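PDB 3GO9: insulinase family protease from Yersinia pestis, which is predicted to be a protease of the insulinase (M16) family. Local coordinates for residues L368-F380 against P408-S420. Residues are numbered along the deposited sequence; the frame is centred on the assembly and turned at random.
Sequences LMTQKNDQLSKLF and PEQYQKLRQAFLS. With ZN (zinc ion), chain F.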
loop_
_atom_site.group_PDB
_atom_site.type_symbol
_atom_site.label_atom_id
_atom_site.label_comp_id
_atom_site.label_asym_id
_atom_site.label_seq_id
_atom_site.Cartn_x
_atom_site.Cartn_y
_atom_site.Cartn_z
ATOM N N LEU A 368 -4.598 -22.585 16.257
ATOM C CA LEU A 368 -4.762 -21.422 15.407
ATOM C C LEU A 368 -5.946 -20.586 15.869
ATOM O O LEU A 368 -5.818 -19.346 16.026
ATOM C CB LEU A 368 -4.901 -21.847 13.947
ATOM C CG LEU A 368 -5.049 -20.720 12.905
ATOM C CD1 LEU A 368 -3.832 -19.823 12.830
ATOM C CD2 LEU A 368 -5.370 -21.320 11.550
HETATM N N MSE A 369 -7.088 -21.235 16.101
HETATM C CA MSE A 369 -8.278 -20.486 16.435
HETATM C C MSE A 369 -8.188 -19.847 17.829
HETATM O O MSE A 369 -8.665 -18.746 18.021
HETATM C CB MSE A 369 -9.523 -21.358 16.223
HETATM C CG MSE A 369 -9.533 -21.996 14.808
HETATM SE SE MSE A 369 -9.499 -20.621 13.421
HETATM C CE MSE A 369 -11.377 -20.332 13.856
ATOM N N THR A 370 -7.545 -20.519 18.792
ATOM C CA THR A 370 -7.274 -19.871 20.093
ATOM C C THR A 370 -6.462 -18.569 19.894
ATOM O O THR A 370 -6.738 -17.513 20.510
ATOM C CB THR A 370 -6.540 -20.878 21.047
ATOM O OG1 THR A 370 -7.417 -21.975 21.308
ATOM C CG2 THR A 370 -6.140 -20.246 22.370
ATOM N N GLN A 371 -5.471 -18.652 19.014
ATOM C CA GLN A 371 -4.604 -17.536 18.714
ATOM C C GLN A 371 -5.387 -16.411 18.032
ATOM O O GLN A 371 -5.268 -15.226 18.372
ATOM C CB GLN A 371 -3.436 -18.021 17.846
ATOM C CG GLN A 371 -2.556 -16.953 17.146
ATOM C CD GLN A 371 -1.453 -17.592 16.249
ATOM O OE1 GLN A 371 -1.186 -17.122 15.124
ATOM N NE2 GLN A 371 -0.828 -18.670 16.749
ATOM N N LYS A 372 -6.248 -16.761 17.090
ATOM C CA LYS A 372 -6.976 -15.683 16.381
ATOM C C LYS A 372 -8.016 -15.049 17.295
ATOM O O LYS A 372 -8.280 -13.854 17.236
ATOM C CB LYS A 372 -7.644 -16.246 15.103
ATOM C CG LYS A 372 -6.696 -16.809 14.033
ATOM C CD LYS A 372 -5.481 -15.949 13.676
ATOM C CE LYS A 372 -5.858 -14.647 13.058
ATOM N NZ LYS A 372 -4.624 -13.878 12.738
ATOM N N ASN A 373 -8.599 -15.858 18.165
ATOM C CA ASN A 373 -9.540 -15.356 19.165
ATOM C C ASN A 373 -8.836 -14.447 20.174
ATOM O O ASN A 373 -9.380 -13.406 20.589
ATOM C CB ASN A 373 -10.285 -16.516 19.871
ATOM C CG ASN A 373 -11.593 -16.916 19.129
ATOM O OD1 ASN A 373 -12.476 -16.070 18.888
ATOM N ND2 ASN A 373 -11.709 -18.191 18.776
ATOM N N ASP A 374 -7.600 -14.807 20.517
ATOM C CA ASP A 374 -6.792 -13.946 21.391
ATOM C C ASP A 374 -6.557 -12.574 20.762
ATOM O O ASP A 374 -6.793 -11.538 21.377
ATOM C CB ASP A 374 -5.443 -14.603 21.704
ATOM C CG ASP A 374 -4.640 -13.803 22.743
ATOM O OD1 ASP A 374 -5.178 -13.595 23.853
ATOM O OD2 ASP A 374 -3.508 -13.389 22.437
ATOM N N GLN A 375 -6.119 -12.581 19.518
ATOM C CA GLN A 375 -5.890 -11.344 18.782
ATOM C C GLN A 375 -7.121 -10.480 18.691
ATOM O O GLN A 375 -7.045 -9.289 18.889
ATOM C CB GLN A 375 -5.381 -11.646 17.407
ATOM C CG GLN A 375 -4.096 -12.471 17.420
ATOM C CD GLN A 375 -3.752 -13.003 16.041
ATOM O OE1 GLN A 375 -4.300 -12.552 15.030
ATOM N NE2 GLN A 375 -2.828 -13.956 15.994
ATOM N N LEU A 376 -8.291 -11.077 18.450
ATOM C CA LEU A 376 -9.517 -10.309 18.436
ATOM C C LEU A 376 -9.840 -9.729 19.802
ATOM O O LEU A 376 -10.341 -8.618 19.904
ATOM C CB LEU A 376 -10.682 -11.170 17.930
ATOM C CG LEU A 376 -12.039 -10.484 17.842
ATOM C CD1 LEU A 376 -12.011 -9.294 16.907
ATOM C CD2 LEU A 376 -13.078 -11.520 17.396
ATOM N N SER A 377 -9.528 -10.460 20.866
ATOM C CA SER A 377 -9.855 -9.972 22.211
ATOM C C SER A 377 -9.021 -8.710 22.500
ATOM O O SER A 377 -9.435 -7.861 23.300
ATOM C CB SER A 377 -9.635 -11.064 23.267
ATOM O OG SER A 377 -8.247 -11.288 23.551
ATOM N N LYS A 378 -7.897 -8.599 21.804
ATOM C CA LYS A 378 -6.921 -7.500 21.969
ATOM C C LYS A 378 -7.205 -6.305 21.030
ATOM O O LYS A 378 -6.489 -5.301 21.088
ATOM C CB LYS A 378 -5.488 -8.014 21.719
ATOM C CG LYS A 378 -5.008 -9.193 22.628
ATOM C CD LYS A 378 -4.852 -8.865 24.102
ATOM C CE LYS A 378 -4.351 -10.110 24.954
ATOM N NZ LYS A 378 -3.157 -10.841 24.340
ATOM N N LEU A 379 -8.231 -6.406 20.176
ATOM C CA LEU A 379 -8.577 -5.361 19.197
ATOM C C LEU A 379 -8.473 -3.922 19.714
ATOM O O LEU A 379 -7.800 -3.067 19.106
ATOM C CB LEU A 379 -10.008 -5.586 18.659
ATOM C CG LEU A 379 -10.469 -4.643 17.546
ATOM C CD1 LEU A 379 -9.579 -4.839 16.324
ATOM C CD2 LEU A 379 -11.949 -4.858 17.200
ATOM N N PHE A 380 -9.162 -3.622 20.813
ATOM C CA PHE A 380 -9.203 -2.264 21.289
ATOM C C PHE A 380 -7.931 -1.859 22.058
ATOM O O PHE A 380 -7.592 -0.665 22.071
ATOM C CB PHE A 380 -10.455 -1.996 22.100
ATOM C CG PHE A 380 -11.701 -1.945 21.248
ATOM C CD1 PHE A 380 -11.919 -0.892 20.382
ATOM C CD2 PHE A 380 -12.622 -2.992 21.261
ATOM C CE1 PHE A 380 -13.071 -0.854 19.568
ATOM C CE2 PHE A 380 -13.779 -2.942 20.451
ATOM C CZ PHE A 380 -13.993 -1.878 19.617
ATOM N N PRO A 408 -15.466 -0.248 14.122
ATOM C CA PRO A 408 -14.752 -1.292 14.857
ATOM C C PRO A 408 -15.683 -2.197 15.658
ATOM O O PRO A 408 -15.382 -3.388 15.797
ATOM C CB PRO A 408 -13.776 -0.495 15.755
ATOM C CG PRO A 408 -14.277 0.934 15.727
ATOM C CD PRO A 408 -14.958 1.115 14.394
ATOM N N GLU A 409 -16.825 -1.699 16.148
ATOM C CA GLU A 409 -17.745 -2.584 16.823
ATOM C C GLU A 409 -18.342 -3.592 15.845
ATOM O O GLU A 409 -18.570 -4.752 16.241
ATOM C CB GLU A 409 -18.860 -1.849 17.541
ATOM C CG GLU A 409 -18.375 -1.073 18.728
ATOM C CD GLU A 409 -19.454 -0.193 19.248
ATOM O OE1 GLU A 409 -19.828 0.749 18.516
ATOM O OE2 GLU A 409 -19.952 -0.468 20.329
ATOM N N GLN A 410 -18.577 -3.167 14.607
ATOM C CA GLN A 410 -19.107 -4.132 13.616
ATOM C C GLN A 410 -18.041 -5.154 13.272
ATOM O O GLN A 410 -18.329 -6.347 13.212
ATOM C CB GLN A 410 -19.579 -3.455 12.355
ATOM C CG GLN A 410 -20.320 -4.448 11.416
ATOM C CD GLN A 410 -20.801 -3.784 10.166
ATOM O OE1 GLN A 410 -20.025 -3.111 9.513
ATOM N NE2 GLN A 410 -22.126 -3.952 9.834
ATOM N N TYR A 411 -16.790 -4.701 13.165
ATOM C CA TYR A 411 -15.699 -5.572 12.899
ATOM C C TYR A 411 -15.660 -6.629 13.991
ATOM O O TYR A 411 -15.582 -7.813 13.730
ATOM C CB TYR A 411 -14.384 -4.813 12.834
ATOM C CG TYR A 411 -13.191 -5.704 12.650
ATOM C CD1 TYR A 411 -12.610 -5.874 11.423
ATOM C CD2 TYR A 411 -12.648 -6.384 13.739
ATOM C CE1 TYR A 411 -11.483 -6.721 11.281
ATOM C CE2 TYR A 411 -11.559 -7.224 13.596
ATOM C CZ TYR A 411 -11.001 -7.398 12.369
ATOM O OH TYR A 411 -9.904 -8.245 12.272
ATOM N N GLN A 412 -15.725 -6.197 15.246
ATOM C CA GLN A 412 -15.584 -7.146 16.341
ATOM C C GLN A 412 -16.672 -8.242 16.286
ATOM O O GLN A 412 -16.402 -9.440 16.459
ATOM C CB GLN A 412 -15.652 -6.349 17.637
ATOM C CG GLN A 412 -15.461 -7.147 18.864
ATOM C CD GLN A 412 -15.537 -6.233 20.099
ATOM O OE1 GLN A 412 -14.734 -6.345 21.015
ATOM N NE2 GLN A 412 -16.484 -5.292 20.085
ATOM N N LYS A 413 -17.903 -7.833 16.021
ATOM C CA LYS A 413 -19.007 -8.720 15.933
ATOM C C LYS A 413 -18.879 -9.676 14.727
ATOM O O LYS A 413 -19.034 -10.905 14.851
ATOM C CB LYS A 413 -20.308 -7.932 15.840
ATOM C CG LYS A 413 -21.548 -8.748 15.689
ATOM C CD LYS A 413 -22.748 -7.890 15.475
ATOM C CE LYS A 413 -22.782 -7.253 14.120
ATOM N NZ LYS A 413 -23.842 -6.202 14.080
ATOM N N LEU A 414 -18.638 -9.110 13.554
ATOM C CA LEU A 414 -18.515 -9.956 12.365
ATOM C C LEU A 414 -17.322 -10.913 12.440
ATOM O O LEU A 414 -17.428 -12.085 12.041
ATOM C CB LEU A 414 -18.473 -9.087 11.111
ATOM C CG LEU A 414 -19.767 -8.317 10.801
ATOM C CD1 LEU A 414 -19.590 -7.465 9.472
ATOM C CD2 LEU A 414 -20.969 -9.199 10.602
ATOM N N ARG A 415 -16.182 -10.443 12.955
ATOM C CA ARG A 415 -14.970 -11.265 13.069
ATOM C C ARG A 415 -15.200 -12.378 14.102
ATOM O O ARG A 415 -14.822 -13.538 13.871
ATOM C CB ARG A 415 -13.773 -10.403 13.516
ATOM C CG ARG A 415 -12.432 -11.183 13.601
ATOM C CD ARG A 415 -11.916 -11.514 12.291
ATOM N NE ARG A 415 -10.640 -12.188 12.421
ATOM C CZ ARG A 415 -9.946 -12.702 11.414
ATOM N NH1 ARG A 415 -10.385 -12.668 10.163
ATOM N NH2 ARG A 415 -8.781 -13.258 11.674
ATOM N N GLN A 416 -15.825 -12.042 15.238
ATOM C CA GLN A 416 -16.190 -13.094 16.207
ATOM C C GLN A 416 -17.059 -14.163 15.550
ATOM O O GLN A 416 -16.899 -15.355 15.786
ATOM C CB GLN A 416 -16.899 -12.579 17.466
ATOM C CG GLN A 416 -17.019 -13.636 18.576
ATOM C CD GLN A 416 -15.628 -14.203 19.008
ATOM O OE1 GLN A 416 -14.870 -13.529 19.711
ATOM N NE2 GLN A 416 -15.289 -15.409 18.544
ATOM N N ALA A 417 -18.050 -13.760 14.787
ATOM C CA ALA A 417 -18.940 -14.736 14.192
ATOM C C ALA A 417 -18.198 -15.584 13.173
ATOM O O ALA A 417 -18.436 -16.812 13.094
ATOM C CB ALA A 417 -20.147 -14.053 13.567
ATOM N N PHE A 418 -17.298 -14.967 12.395
ATOM C CA PHE A 418 -16.438 -15.718 11.474
ATOM C C PHE A 418 -15.609 -16.796 12.247
ATOM O O PHE A 418 -15.605 -17.980 11.883
ATOM C CB PHE A 418 -15.550 -14.739 10.721
ATOM C CG PHE A 418 -14.450 -15.383 9.978
ATOM C CD1 PHE A 418 -14.722 -16.126 8.846
ATOM C CD2 PHE A 418 -13.164 -15.321 10.447
ATOM C CE1 PHE A 418 -13.714 -16.748 8.211
ATOM C CE2 PHE A 418 -12.174 -15.997 9.819
ATOM C CZ PHE A 418 -12.475 -16.713 8.716
ATOM N N LEU A 419 -14.898 -16.367 13.283
ATOM C CA LEU A 419 -14.015 -17.291 14.003
ATOM C C LEU A 419 -14.854 -18.394 14.665
ATOM O O LEU A 419 -14.463 -19.550 14.635
ATOM C CB LEU A 419 -13.148 -16.567 15.035
ATOM C CG LEU A 419 -12.158 -15.538 14.483
ATOM C CD1 LEU A 419 -11.371 -14.823 15.622
ATOM C CD2 LEU A 419 -11.186 -16.301 13.542
ATOM N N SER A 420 -16.009 -18.059 15.226
ATOM C CA SER A 420 -16.761 -19.082 15.946
ATOM C C SER A 420 -17.419 -20.065 15.011
ATOM O O SER A 420 -17.716 -21.213 15.428
ATOM C CB SER A 420 -17.818 -18.440 16.858
ATOM O OG SER A 420 -17.118 -17.729 17.860
HETATM ZN ZN ZN F . -21.182 1.735 19.845
HETATM O O HOH W 1 -8.670 -12.580 14.661
HETATM O O HOH W 2 -12.227 -13.222 20.882
HETATM O O HOH W 3 -15.019 -18.923 19.168
HETATM O O HOH W 4 -19.661 2.520 20.489
#
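Leu-376, its CG anti to the backbone N (chi1 -179°), and Leu-419, its CG anti to the carbonyl carbon, reach into each other's helix as reciprocal knobs-into-holes. Leu-376 sits among Gln-412, Arg-415, Gln-416 and Leu-419: CD1 rests on CG of Arg-415 (3.8 Å) and meets the Tyr-411 ring at its edge, while CD2 lies over the backbone N of Gln-416. Leu-419 settles among Met-369, Lys-372, Asn-373 and Leu-376, with CD2 against CB of Lys-372 (3.9 Å). The helices 368-377 and 408-420 run antiparallel, at 170°, with their axes 10.5 Å apart. On one flank, Gln-416, bent at chi2, gives NE2 to Asn-373 OD1 (2.9 Å, N-H...O 162°). The two amides are nearly coplanar, and the same NE2 also reaches Ser-420 OG. Toward helix 283-309, a water donates to Lys-372 O and accepts from Arg-415 NE. CE of Lys-372 lies at the edge of that guanidinium, 3.5 Å from NH2. Past the end of helix 368-377, Leu-379 CD2, in the conformer described, comes to 3.8 Å from Tyr-411 CD2, and Phe-380 turns its ring edge to the Gln-412 amide, CE2 to OE1 3.6 Å. Lys-372 NZ stands 4.3 Å from Arg-415 NH2, yet Lys-372 has a salt bridge to Glu-297 and Arg-415 a cation-pi contact with Trp-290. The like charges are thus probably tolerated, and this antiparallel helix pair in the C-terminal half of the chain combines a leucine-centred interior with a directional amide bond on one flank and a water bridge on the other.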